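Local coordinates for Alr4995 protein (PDB 6LRF) that probably hydrolyses arginine to ornithine, ammonia and carbon dioxide and, as a bifunctional enzyme, also converts ornithine to proline through an ornithine cyclodeaminase activity, at residues K113-E118 and R139-S144; A134-R139 and S158-D163; T388-N393 and G406-T411; K490-A495 and E625-I630; A519-N524 and E618-H623. All blocks are in the same frame, centred on the assembly; numbering follows the deposited sequence.

Contact 1: residues K113-E118 and R139-S144; sequences KDLPFE and RSELDS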
# COMPACT_ATOMS: atom_id res chain seq x y z
N LYS B 113 53.49 -3.82 -3.27
CA LYS B 113 53.10 -3.22 -1.99
C LYS B 113 51.64 -2.75 -1.97
O LYS B 113 51.05 -2.58 -0.90
CB LYS B 113 54.05 -2.07 -1.61
CG LYS B 113 55.41 -2.56 -1.12
CD LYS B 113 56.12 -1.60 -0.16
CE LYS B 113 56.23 -2.21 1.25
NZ LYS B 113 57.34 -3.19 1.43
N ASP B 114 51.04 -2.59 -3.15
CA ASP B 114 49.63 -2.19 -3.22
C ASP B 114 48.72 -3.39 -3.51
O ASP B 114 47.61 -3.24 -4.02
CB ASP B 114 49.44 -1.13 -4.30
CG ASP B 114 49.63 -1.68 -5.69
OD1 ASP B 114 50.51 -2.57 -5.85
OD2 ASP B 114 48.92 -1.24 -6.62
N LEU B 115 49.20 -4.59 -3.20
CA LEU B 115 48.44 -5.80 -3.46
C LEU B 115 48.30 -6.61 -2.18
O LEU B 115 49.08 -7.52 -1.93
CB LEU B 115 49.11 -6.62 -4.55
CG LEU B 115 48.29 -7.72 -5.20
CD1 LEU B 115 46.99 -7.12 -5.69
CD2 LEU B 115 49.08 -8.31 -6.37
N PRO B 116 47.31 -6.27 -1.36
CA PRO B 116 47.18 -6.90 -0.04
C PRO B 116 46.86 -8.40 -0.09
O PRO B 116 46.17 -8.90 -0.98
CB PRO B 116 46.03 -6.12 0.62
CG PRO B 116 45.40 -5.32 -0.46
CD PRO B 116 46.44 -5.09 -1.50
N PHE B 117 47.42 -9.10 0.89
CA PHE B 117 47.22 -10.54 1.06
C PHE B 117 47.55 -10.88 2.49
O PHE B 117 48.62 -10.50 2.97
CB PHE B 117 48.12 -11.34 0.12
CG PHE B 117 48.22 -12.79 0.48
CD1 PHE B 117 47.17 -13.65 0.21
CD2 PHE B 117 49.36 -13.29 1.08
CE1 PHE B 117 47.26 -14.99 0.53
CE2 PHE B 117 49.46 -14.63 1.41
CZ PHE B 117 48.41 -15.49 1.13
N GLU B 118 46.67 -11.57 3.20
CA GLU B 118 46.88 -11.68 4.64
C GLU B 118 47.13 -13.11 5.14
O GLU B 118 46.68 -13.49 6.22
CB GLU B 118 45.72 -11.01 5.38
CG GLU B 118 45.73 -9.51 5.05
CD GLU B 118 44.92 -8.65 6.02
OE1 GLU B 118 44.16 -9.20 6.84
OE2 GLU B 118 45.06 -7.41 5.95
N ARG B 139 40.03 -8.47 2.75
CA ARG B 139 41.42 -8.23 3.09
C ARG B 139 42.34 -8.54 1.91
O ARG B 139 42.96 -7.64 1.35
CB ARG B 139 41.81 -9.05 4.33
CG ARG B 139 41.16 -8.53 5.62
CD ARG B 139 41.56 -7.07 5.93
NE ARG B 139 41.04 -6.63 7.22
CZ ARG B 139 41.59 -6.91 8.40
NH1 ARG B 139 42.71 -7.62 8.48
NH2 ARG B 139 41.02 -6.47 9.52
N SER B 140 42.41 -9.81 1.52
CA SER B 140 43.22 -10.18 0.38
C SER B 140 42.53 -9.88 -0.95
O SER B 140 41.36 -10.16 -1.11
CB SER B 140 43.58 -11.67 0.44
OG SER B 140 44.15 -11.97 1.70
N GLU B 141 43.30 -9.35 -1.89
CA GLU B 141 42.85 -9.05 -3.24
C GLU B 141 42.83 -10.28 -4.12
O GLU B 141 43.70 -11.16 -4.03
CB GLU B 141 43.75 -8.01 -3.88
CG GLU B 141 43.57 -6.62 -3.33
CD GLU B 141 42.40 -5.87 -3.96
OE1 GLU B 141 41.94 -6.28 -5.05
OE2 GLU B 141 41.96 -4.87 -3.36
N LEU B 142 41.83 -10.33 -4.99
CA LEU B 142 41.67 -11.39 -5.96
C LEU B 142 42.93 -11.57 -6.80
O LEU B 142 43.36 -12.70 -7.10
CB LEU B 142 40.46 -11.09 -6.86
CG LEU B 142 40.19 -12.09 -7.98
CD1 LEU B 142 40.01 -13.49 -7.41
CD2 LEU B 142 38.95 -11.63 -8.78
N ASP B 143 43.56 -10.45 -7.14
CA ASP B 143 44.78 -10.48 -7.95
C ASP B 143 46.02 -11.09 -7.25
O ASP B 143 47.03 -11.34 -7.91
CB ASP B 143 45.10 -9.07 -8.43
CG ASP B 143 44.24 -8.64 -9.61
OD1 ASP B 143 43.55 -9.51 -10.18
OD2 ASP B 143 44.28 -7.44 -9.96
N SER B 144 45.97 -11.31 -5.94
CA SER B 144 47.10 -11.97 -5.28
C SER B 144 47.12 -13.48 -5.57
O SER B 144 48.16 -14.13 -5.42
CB SER B 144 47.07 -11.73 -3.77
OG SER B 144 45.97 -12.39 -3.14
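E118 and R139 form a salt bridge where two loops of the guanidine-modifying-enzyme (GME) domain meet, one leading to strand 123-125, the other to helix 145-152. R139 NH1 gives E118 OE1 a 2.7 Å bond that uses the syn lone pair and lies near the guanidinium plane, although the two flat groups are turned 71° apart. A bend at chi2 (-60°) lets the arginine methylenes run past the carboxylate. OE1 also meets H168 NE2, an acid-histidine pairing consistent with an active-site setting in this family. A leucine at R139 removes the guanidinium, and the E118 carboxylate would probably be held less firmly, by H168 and L86 N without it.

Two further hydrogen bonds tie the loops: E141 N to P116 O at 3.0 Å, and E118 N to S140 OG at 3.0 Å. Serine suits this place because its small hydroxyl can accept the amide while also bonding D122.

Apolar contacts fill the other end. L115 CD1 lies 3.8 Å from E141 CB and also touches D143 CB, and the P116 ring rests on E141 CG. Beside them S144 OG turns back to E141 O at 2.7 Å, in the carbonyl plane, and S144 N bonds the same oxygen.

Contact 2: residues A134-R139 and S158-D163; sequences AGYGFR and SLRLID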
# COMPACT_ATOMS: atom_id res chain seq x y z
N ALA B 134 41.87 -20.00 -1.45
CA ALA B 134 42.21 -18.61 -1.14
C ALA B 134 40.98 -17.72 -1.08
O ALA B 134 40.18 -17.71 -2.02
CB ALA B 134 43.17 -18.05 -2.18
N GLY B 135 40.87 -16.93 -0.02
CA GLY B 135 39.76 -16.01 0.13
C GLY B 135 40.00 -14.64 -0.49
O GLY B 135 41.15 -14.24 -0.71
N TYR B 136 38.93 -13.94 -0.82
CA TYR B 136 39.02 -12.53 -1.19
C TYR B 136 37.69 -11.91 -0.83
O TYR B 136 36.74 -12.64 -0.55
CB TYR B 136 39.36 -12.32 -2.68
CG TYR B 136 38.26 -12.68 -3.67
CD1 TYR B 136 37.97 -14.00 -3.97
CD2 TYR B 136 37.51 -11.68 -4.29
CE1 TYR B 136 36.96 -14.32 -4.87
CE2 TYR B 136 36.49 -11.99 -5.19
CZ TYR B 136 36.22 -13.31 -5.48
OH TYR B 136 35.21 -13.64 -6.38
N GLY B 137 37.63 -10.59 -0.80
CA GLY B 137 36.39 -9.90 -0.51
C GLY B 137 36.56 -8.75 0.46
O GLY B 137 35.82 -7.78 0.38
N PHE B 138 37.52 -8.84 1.37
CA PHE B 138 37.72 -7.81 2.39
C PHE B 138 39.19 -7.46 2.61
O PHE B 138 39.55 -6.28 2.66
CB PHE B 138 37.12 -8.26 3.73
CG PHE B 138 35.63 -8.38 3.70
CD1 PHE B 138 34.83 -7.24 3.71
CD2 PHE B 138 35.01 -9.63 3.67
CE1 PHE B 138 33.45 -7.35 3.68
CE2 PHE B 138 33.63 -9.73 3.63
CZ PHE B 138 32.86 -8.58 3.65
N ARG B 139 40.03 -8.47 2.75
CA ARG B 139 41.42 -8.23 3.09
C ARG B 139 42.34 -8.54 1.91
O ARG B 139 42.96 -7.64 1.35
CB ARG B 139 41.81 -9.05 4.33
CG ARG B 139 41.16 -8.53 5.62
CD ARG B 139 41.56 -7.07 5.93
NE ARG B 139 41.04 -6.63 7.22
CZ ARG B 139 41.59 -6.91 8.40
NH1 ARG B 139 42.71 -7.62 8.48
NH2 ARG B 139 41.02 -6.47 9.52
N SER B 158 39.67 -19.94 -5.70
CA SER B 158 39.27 -18.66 -5.11
C SER B 158 37.87 -18.70 -4.53
O SER B 158 36.93 -19.15 -5.20
CB SER B 158 39.36 -17.54 -6.15
OG SER B 158 40.66 -17.48 -6.72
N LEU B 159 37.72 -18.22 -3.29
CA LEU B 159 36.41 -18.14 -2.63
C LEU B 159 36.11 -16.71 -2.25
O LEU B 159 36.99 -16.01 -1.70
CB LEU B 159 36.37 -19.01 -1.36
CG LEU B 159 36.65 -20.51 -1.50
CD1 LEU B 159 36.66 -21.17 -0.12
CD2 LEU B 159 35.63 -21.20 -2.40
N ARG B 160 34.89 -16.25 -2.52
CA ARG B 160 34.53 -14.88 -2.16
C ARG B 160 33.80 -14.81 -0.82
O ARG B 160 32.80 -15.50 -0.59
CB ARG B 160 33.66 -14.22 -3.23
CG ARG B 160 33.38 -12.77 -2.88
CD ARG B 160 32.28 -12.18 -3.72
NE ARG B 160 32.12 -10.78 -3.38
CZ ARG B 160 31.18 -9.99 -3.89
NH1 ARG B 160 30.31 -10.49 -4.76
NH2 ARG B 160 31.11 -8.72 -3.53
N LEU B 161 34.32 -13.96 0.06
CA LEU B 161 33.74 -13.69 1.36
C LEU B 161 32.77 -12.53 1.24
O LEU B 161 33.13 -11.50 0.68
CB LEU B 161 34.83 -13.34 2.38
CG LEU B 161 35.89 -14.40 2.66
CD1 LEU B 161 37.11 -13.78 3.34
CD2 LEU B 161 35.30 -15.52 3.52
N ILE B 162 31.56 -12.67 1.80
CA ILE B 162 30.50 -11.67 1.65
C ILE B 162 29.92 -11.16 2.96
O ILE B 162 29.09 -10.25 2.95
CB ILE B 162 29.33 -12.22 0.82
CG1 ILE B 162 28.77 -13.47 1.50
CG2 ILE B 162 29.78 -12.54 -0.59
CD1 ILE B 162 27.55 -14.03 0.83
N ASP B 163 30.34 -11.75 4.07
CA ASP B 163 29.88 -11.35 5.40
C ASP B 163 31.03 -10.71 6.18
O ASP B 163 32.01 -11.38 6.53
CB ASP B 163 29.32 -12.56 6.15
CG ASP B 163 28.59 -12.18 7.44
OD1 ASP B 163 29.02 -11.23 8.13
OD2 ASP B 163 27.58 -12.85 7.78
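Y136 lays one face of its ring over the aliphatic part of R160, a CH-pi contact in which R160 CG sits 4.2 Å from the ring centroid and 25° off the normal. R160 CB comes closer still to the rim, 3.5 Å from Y136 CZ. The tyrosine reaches this place because chi1 (71°) puts its ring between the backbone N and carbonyl carbon, folded across the next strand. CB and CG of the extended arginine lie over the ring, and the chain then carries its guanidinium past it to D309 O; the phenol bonds G311 O.

Beneath these side chains the backbones pair as parallel strands 4.7 Å apart. L159 N bonds A134 O at 2.8 Å, Y136 N bonds L159 O at 3.0 Å, and L161 N bonds Y136 O at 2.8 Å. G135 suits its position because a methyl group would probably crowd L161 CD1. At G137, where the strand ends, a CB would collide with L161 O. F138 then turns back toward the second segment, its CD2 3.9 Å from L161 CB and its ring edge at I162 C.

Strands 132-136 and 155-160, with helix 145-152 between them, form a beta-alpha-beta unit. H145 of that helix bonds both G135 O and S158 OG. The chemistry implies a division of labour: main-chain bonds set the register, while Y136 and R160 pack carbon against each other and send their polar ends to carbonyls outside the pair.

Contact 3: residues T388-N393 and G406-T411; sequences TEVRIN and GAIAIT
V390 and I392 face I408 and I410 from strands whose short axes pass 10.2 Å apart at 45°, too far for backbone pairing, so no hydrogen bond crosses and the side chains alone make the contact. I410 is the centre of it. Its CD1 lies 3.9 Å from V390 CG2, the two side chains sliding past each other in opposite directions. I392 instead meets I410 tip to tip, with I392 CD1 4.1 Å from I410 CG1. Both isoleucines keep CG1 anti to the carbonyl carbon (chi1 -43° in I392, -52° in I410), which aims their longer branches into the shared space. I408 reaches with its CD1 to V390 CG1 at 4.2 Å and brushes T388 CG2. Branched aliphatic residues suit these places because they are favourable in strands and offer apolar branches with no polar group to satisfy. Shortening I410 to an alanine would probably open a gap before V390 CG2 and I392 CD1, which would lose their shared neighbour.

I434 and A419, from strands 432-435 and 416-422, close in on the same cluster. Strands 395-400 and 416-422 lie between 388-392 and 407-413 in one mixed sheet, so this side-chain contact is consistent with a strongly curled, barrel-like sheet with an aliphatic core.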
# COMPACT_ATOMS: atom_id res chain seq x y z
N THR B 388 22.74 -4.47 -31.22
CA THR B 388 23.89 -5.32 -30.95
C THR B 388 24.58 -5.66 -32.26
O THR B 388 23.91 -5.88 -33.27
CB THR B 388 23.45 -6.62 -30.23
OG1 THR B 388 22.85 -6.30 -28.96
CG2 THR B 388 24.63 -7.59 -30.00
N GLU B 389 25.91 -5.66 -32.26
CA GLU B 389 26.70 -6.12 -33.40
C GLU B 389 27.58 -7.30 -32.97
O GLU B 389 28.01 -7.36 -31.82
CB GLU B 389 27.57 -4.98 -33.96
CG GLU B 389 26.82 -3.95 -34.81
CD GLU B 389 27.67 -2.71 -35.16
OE1 GLU B 389 28.83 -2.60 -34.69
OE2 GLU B 389 27.17 -1.84 -35.90
N VAL B 390 27.82 -8.23 -33.89
CA VAL B 390 28.70 -9.38 -33.62
C VAL B 390 29.77 -9.53 -34.72
O VAL B 390 29.54 -9.20 -35.88
CB VAL B 390 27.88 -10.68 -33.50
CG1 VAL B 390 26.86 -10.55 -32.37
CG2 VAL B 390 27.14 -10.96 -34.79
N ARG B 391 30.96 -10.02 -34.35
CA ARG B 391 32.10 -10.07 -35.27
C ARG B 391 32.25 -11.47 -35.87
O ARG B 391 32.54 -12.43 -35.15
CB ARG B 391 33.39 -9.65 -34.57
CG ARG B 391 34.53 -9.14 -35.50
CD ARG B 391 35.73 -8.73 -34.64
NE ARG B 391 36.89 -8.24 -35.38
CZ ARG B 391 37.96 -8.98 -35.67
NH1 ARG B 391 38.01 -10.25 -35.32
NH2 ARG B 391 38.98 -8.45 -36.34
N ILE B 392 32.02 -11.57 -37.17
CA ILE B 392 32.09 -12.85 -37.89
C ILE B 392 33.15 -12.70 -38.98
O ILE B 392 33.07 -11.78 -39.79
CB ILE B 392 30.73 -13.24 -38.50
CG1 ILE B 392 29.58 -12.96 -37.53
CG2 ILE B 392 30.73 -14.71 -39.00
CD1 ILE B 392 29.67 -13.76 -36.24
N ASN B 393 34.13 -13.60 -38.97
CA ASN B 393 35.33 -13.52 -39.83
C ASN B 393 35.80 -12.07 -40.07
O ASN B 393 35.83 -11.60 -41.21
CB ASN B 393 35.08 -14.22 -41.16
CG ASN B 393 36.39 -14.52 -41.93
OD1 ASN B 393 37.49 -14.50 -41.37
ND2 ASN B 393 36.27 -14.82 -43.22
N GLY B 406 17.10 -13.97 -25.82
CA GLY B 406 17.22 -14.87 -26.96
C GLY B 406 18.64 -15.37 -27.12
O GLY B 406 19.53 -14.99 -26.34
N ALA B 407 18.85 -16.21 -28.13
CA ALA B 407 20.18 -16.54 -28.59
C ALA B 407 20.43 -15.82 -29.91
O ALA B 407 19.49 -15.36 -30.56
CB ALA B 407 20.35 -18.05 -28.75
N ILE B 408 21.68 -15.71 -30.32
CA ILE B 408 21.97 -15.07 -31.59
C ILE B 408 22.46 -16.12 -32.58
O ILE B 408 23.50 -16.73 -32.38
CB ILE B 408 22.99 -13.95 -31.43
CG1 ILE B 408 22.46 -12.91 -30.44
CG2 ILE B 408 23.30 -13.29 -32.77
CD1 ILE B 408 23.40 -11.73 -30.24
N ALA B 409 21.67 -16.34 -33.64
CA ALA B 409 22.00 -17.33 -34.65
C ALA B 409 22.65 -16.64 -35.85
O ALA B 409 22.25 -15.54 -36.24
CB ALA B 409 20.75 -18.10 -35.07
N ILE B 410 23.66 -17.28 -36.41
CA ILE B 410 24.43 -16.72 -37.51
C ILE B 410 24.28 -17.66 -38.67
O ILE B 410 24.48 -18.87 -38.52
CB ILE B 410 25.95 -16.58 -37.18
CG1 ILE B 410 26.16 -15.82 -35.87
CG2 ILE B 410 26.70 -15.88 -38.33
CD1 ILE B 410 25.61 -14.40 -35.90
N THR B 411 23.95 -17.12 -39.83
CA THR B 411 23.89 -17.95 -41.02
C THR B 411 24.42 -17.20 -42.26
O THR B 411 24.38 -15.96 -42.33
CB THR B 411 22.45 -18.48 -41.23
OG1 THR B 411 22.40 -19.26 -42.43
CG2 THR B 411 21.46 -17.35 -41.33

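Contact 4: residues K490-A495 and E625-I630; sequences KVVVTA and EGAEMI
K490 stretches its whole side chain along 625-627 and ends on a backbone oxygen: NZ lies 2.9 Å from E625 O, in the carbonyl plane. Every torsion beyond CA is near anti (chi1 -174°), so the methylenes run past G626 and A627, with CB 3.6 Å from G626 O. A lysine suits because its long chain covers the turn and still delivers a charged donor. The ammonium has a second partner in H623 O, at the end of helix 613-624, whose C-terminal carbonyls would probably favour a positive charge. The carboxylate of E625 stays well away from it.

The K490 carbonyl is shared: E628 N donates to it at 2.9 Å, and M629 N adds a weak bond at 3.4 Å. Regular parallel pairing follows with V492 N on M629 O at 2.9 Å. G626, with positive phi (83°), provides the turn that brings the chain from helix 613-624 into strand 629-633.

Apolar side chains cover both faces of the pairing. V492 CG2 packs on A627 CB at 3.9 Å, with I630 next to it, while on the other face V491 CG2 lies 4.3 Å from CB of M629, a selenomethionine. Beta-branched valines suit central strands squeezed between helices.

Second-shell residues fix the ends. Q518 bonds V491 N, and S635 holds T494 OG1. Strands 491-495 and 629-633 are adjacent in the parallel sheet of the Rossmann-fold region. Helix 467-486 covers V491 and M629 through L481, I484 and E480, while I630 reaches M652 on strand 651-656.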
# COMPACT_ATOMS: atom_id res chain seq x y z
N LYS B 490 -6.95 -34.96 1.18
CA LYS B 490 -6.17 -34.43 0.07
C LYS B 490 -5.92 -32.93 0.24
O LYS B 490 -6.85 -32.15 0.44
CB LYS B 490 -6.87 -34.72 -1.25
CG LYS B 490 -6.07 -34.33 -2.49
CD LYS B 490 -6.91 -34.51 -3.76
CE LYS B 490 -6.04 -34.55 -5.02
NZ LYS B 490 -6.81 -34.93 -6.24
N VAL B 491 -4.66 -32.54 0.18
CA VAL B 491 -4.32 -31.12 0.29
C VAL B 491 -3.67 -30.69 -1.02
O VAL B 491 -2.78 -31.36 -1.54
CB VAL B 491 -3.37 -30.86 1.49
CG1 VAL B 491 -2.87 -29.42 1.48
CG2 VAL B 491 -4.08 -31.19 2.82
N VAL B 492 -4.15 -29.58 -1.58
CA VAL B 492 -3.63 -29.10 -2.85
C VAL B 492 -2.97 -27.76 -2.60
O VAL B 492 -3.49 -26.93 -1.85
CB VAL B 492 -4.73 -28.97 -3.92
CG1 VAL B 492 -4.18 -28.36 -5.21
CG2 VAL B 492 -5.34 -30.33 -4.22
N VAL B 493 -1.80 -27.55 -3.19
CA VAL B 493 -1.10 -26.29 -3.05
C VAL B 493 -0.99 -25.61 -4.40
O VAL B 493 -0.70 -26.25 -5.42
CB VAL B 493 0.31 -26.51 -2.44
CG1 VAL B 493 1.10 -25.24 -2.46
CG2 VAL B 493 0.18 -27.02 -1.00
N THR B 494 -1.27 -24.31 -4.43
CA THR B 494 -0.93 -23.47 -5.58
C THR B 494 0.21 -22.58 -5.13
O THR B 494 0.26 -22.16 -3.97
CB THR B 494 -2.13 -22.62 -6.07
OG1 THR B 494 -2.40 -21.59 -5.11
CG2 THR B 494 -3.36 -23.48 -6.20
N ALA B 495 1.17 -22.29 -6.00
CA ALA B 495 2.31 -21.52 -5.53
C ALA B 495 2.90 -20.67 -6.64
O ALA B 495 2.97 -21.12 -7.77
CB ALA B 495 3.37 -22.46 -4.96
N GLU B 625 -10.20 -32.53 -7.71
CA GLU B 625 -11.23 -33.47 -7.26
C GLU B 625 -10.83 -34.13 -5.94
O GLU B 625 -9.71 -34.62 -5.81
CB GLU B 625 -11.47 -34.55 -8.32
CG GLU B 625 -12.14 -34.03 -9.58
CD GLU B 625 -12.33 -35.09 -10.67
OE1 GLU B 625 -11.92 -36.26 -10.46
OE2 GLU B 625 -12.88 -34.74 -11.74
N GLY B 626 -11.73 -34.11 -4.96
CA GLY B 626 -11.46 -34.70 -3.65
C GLY B 626 -10.69 -33.84 -2.66
O GLY B 626 -10.46 -34.25 -1.53
N ALA B 627 -10.28 -32.65 -3.08
CA ALA B 627 -9.51 -31.75 -2.20
C ALA B 627 -10.29 -31.34 -0.95
O ALA B 627 -11.45 -30.96 -1.06
CB ALA B 627 -9.06 -30.50 -2.98
N GLU B 628 -9.65 -31.41 0.21
CA GLU B 628 -10.24 -30.95 1.47
C GLU B 628 -9.70 -29.59 1.86
O GLU B 628 -10.33 -28.81 2.57
CB GLU B 628 -9.97 -31.95 2.59
CG GLU B 628 -10.70 -33.29 2.47
CD GLU B 628 -10.47 -34.21 3.68
OE1 GLU B 628 -10.26 -33.69 4.81
OE2 GLU B 628 -10.50 -35.45 3.50
N MSE B 629 -8.49 -29.30 1.38
CA MSE B 629 -7.91 -28.01 1.62
C MSE B 629 -7.09 -27.58 0.44
O MSE B 629 -6.43 -28.39 -0.20
CB MSE B 629 -7.03 -28.03 2.87
CG MSE B 629 -6.32 -26.71 3.13
SE MSE B 629 -5.45 -26.62 4.89
CE MSE B 629 -7.06 -26.68 5.98
N ILE B 630 -7.15 -26.29 0.14
CA ILE B 630 -6.31 -25.70 -0.87
C ILE B 630 -5.49 -24.60 -0.20
O ILE B 630 -6.04 -23.70 0.43
CB ILE B 630 -7.13 -25.13 -2.03
CG1 ILE B 630 -8.02 -26.23 -2.63
CG2 ILE B 630 -6.23 -24.50 -3.09
CD1 ILE B 630 -8.89 -25.75 -3.74

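Contact 5: residues A519-N524 and E618-H623; sequences ALLGGN and EEYAKH
L521 and Y620 carry most of this contact, with H623 adding to it from the next turn of the helix. The leucine lies over one face of the tyrosine ring. L521 CB stands 4.1 Å from the ring centroid, 20° off the normal and displaced toward CZ, a CH-pi contact; farther back, CD1 is 4.0 Å from Y620 CD2 and CD2 is 4.1 Å from Y620 CD1. The two side chains thus run past each other in opposite directions. With chi1 of L521 at -52°, its CG stands anti to the carbonyl carbon, and both methyls spread over the ring.

A tyrosine is apt here because its ring fills the space beside the sheet while its hydroxyl serves the backbone. Y620 OH donates to G522 O at 2.9 Å, approaching from above the carbonyl plane, and also bonds H638 ND1. H623 touches through its carbon stem alone: its CB is 4.3 Å from A519 CB, where an alanine is small enough for the helix to come near.

Outside these residues, V642 of helix 637-645 packs on both L521 and Y620, and I600 of the third subunit touches Y620. The 618-623 part of helix 613-624 runs roughly antiparallel to strand 519-523, at 153°, as helices covering the parallel sheet of a Rossmann fold typically do.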
# COMPACT_ATOMS: atom_id res chain seq x y z
N ALA B 519 -0.91 -32.53 -4.29
CA ALA B 519 -0.80 -32.01 -5.65
C ALA B 519 -0.30 -30.58 -5.61
O ALA B 519 -0.56 -29.85 -4.66
CB ALA B 519 -2.14 -32.09 -6.37
N LEU B 520 0.41 -30.20 -6.66
CA LEU B 520 0.98 -28.87 -6.78
C LEU B 520 0.56 -28.23 -8.11
O LEU B 520 0.79 -28.78 -9.18
CB LEU B 520 2.49 -28.93 -6.67
CG LEU B 520 3.21 -27.61 -6.82
CD1 LEU B 520 2.80 -26.72 -5.69
CD2 LEU B 520 4.72 -27.85 -6.78
N LEU B 521 -0.04 -27.05 -8.02
CA LEU B 521 -0.49 -26.34 -9.22
C LEU B 521 0.22 -24.99 -9.29
O LEU B 521 0.24 -24.25 -8.31
CB LEU B 521 -2.01 -26.14 -9.20
CG LEU B 521 -2.83 -27.40 -8.97
CD1 LEU B 521 -4.33 -27.08 -8.91
CD2 LEU B 521 -2.54 -28.41 -10.07
N GLY B 522 0.80 -24.68 -10.45
CA GLY B 522 1.45 -23.39 -10.60
C GLY B 522 1.71 -23.03 -12.03
O GLY B 522 1.09 -23.57 -12.95
N GLY B 523 2.64 -22.10 -12.24
CA GLY B 523 2.99 -21.69 -13.58
C GLY B 523 4.42 -22.07 -13.94
O GLY B 523 5.12 -22.76 -13.19
N ASN B 524 4.85 -21.59 -15.10
CA ASN B 524 6.20 -21.81 -15.60
C ASN B 524 7.21 -21.24 -14.61
O ASN B 524 8.20 -21.89 -14.26
CB ASN B 524 6.36 -21.14 -16.97
CG ASN B 524 7.61 -21.60 -17.70
OD1 ASN B 524 7.74 -22.78 -18.06
ND2 ASN B 524 8.53 -20.67 -17.96
N GLU B 618 -8.50 -28.34 -17.56
CA GLU B 618 -8.95 -29.70 -17.33
C GLU B 618 -8.05 -30.44 -16.35
O GLU B 618 -8.53 -31.18 -15.48
CB GLU B 618 -9.02 -30.46 -18.66
CG GLU B 618 -9.25 -31.95 -18.49
CD GLU B 618 -8.94 -32.74 -19.76
OE1 GLU B 618 -7.93 -32.43 -20.45
OE2 GLU B 618 -9.70 -33.69 -20.05
N GLU B 619 -6.74 -30.26 -16.49
CA GLU B 619 -5.78 -30.92 -15.60
C GLU B 619 -5.87 -30.36 -14.18
O GLU B 619 -5.77 -31.12 -13.21
CB GLU B 619 -4.35 -30.76 -16.15
CG GLU B 619 -4.12 -31.52 -17.47
CD GLU B 619 -2.84 -31.08 -18.19
OE1 GLU B 619 -1.97 -30.47 -17.54
OE2 GLU B 619 -2.69 -31.36 -19.40
N TYR B 620 -6.05 -29.04 -14.06
CA TYR B 620 -6.28 -28.42 -12.74
C TYR B 620 -7.53 -29.04 -12.08
O TYR B 620 -7.50 -29.46 -10.93
CB TYR B 620 -6.46 -26.91 -12.86
CG TYR B 620 -5.19 -26.06 -12.74
CD1 TYR B 620 -3.99 -26.46 -13.34
CD2 TYR B 620 -5.22 -24.85 -12.07
CE1 TYR B 620 -2.82 -25.67 -13.23
CE2 TYR B 620 -4.09 -24.05 -11.96
CZ TYR B 620 -2.89 -24.47 -12.54
OH TYR B 620 -1.77 -23.66 -12.41
N ALA B 621 -8.62 -29.06 -12.84
CA ALA B 621 -9.91 -29.50 -12.33
C ALA B 621 -9.81 -30.95 -11.86
O ALA B 621 -10.40 -31.31 -10.85
CB ALA B 621 -10.99 -29.36 -13.39
N LYS B 622 -9.06 -31.76 -12.59
CA LYS B 622 -8.89 -33.16 -12.24
C LYS B 622 -8.16 -33.32 -10.90
O LYS B 622 -8.59 -34.07 -10.02
CB LYS B 622 -8.14 -33.91 -13.34
CG LYS B 622 -8.02 -35.40 -13.06
CD LYS B 622 -7.29 -36.12 -14.20
CE LYS B 622 -5.82 -35.73 -14.28
NZ LYS B 622 -5.03 -36.25 -13.12
N HIS B 623 -7.06 -32.60 -10.72
CA HIS B 623 -6.32 -32.74 -9.48
C HIS B 623 -7.04 -32.08 -8.31
O HIS B 623 -6.77 -32.41 -7.15
CB HIS B 623 -4.92 -32.16 -9.63
CG HIS B 623 -4.05 -32.99 -10.52
ND1 HIS B 623 -3.65 -34.26 -10.17
CD2 HIS B 623 -3.54 -32.75 -11.75
CE1 HIS B 623 -2.91 -34.76 -11.15
NE2 HIS B 623 -2.83 -33.86 -12.11

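Contacts 1 and 2 occupy the GME domain, their centres 11 Å apart; they share R139 and touch where S140 CB meets G135 O at 3.7 Å. Contact 1 brings E118 to H168, probably near the arginine-hydrolysing site. Contacts 4 and 5, 10 Å apart by centres, belong to the Rossmann-fold region. Contact 5 is nested within the chain loop that contact 4 closes, and K490 NZ to H623 O (2.7 Å) and L521 N to V493 O (2.8 Å) join them. Contact 3 stands apart, its nearest atoms about 13 Å from contact 5. Centres of contacts 1 and 4 are about 56 Å apart, on opposite sides of the chain's centre.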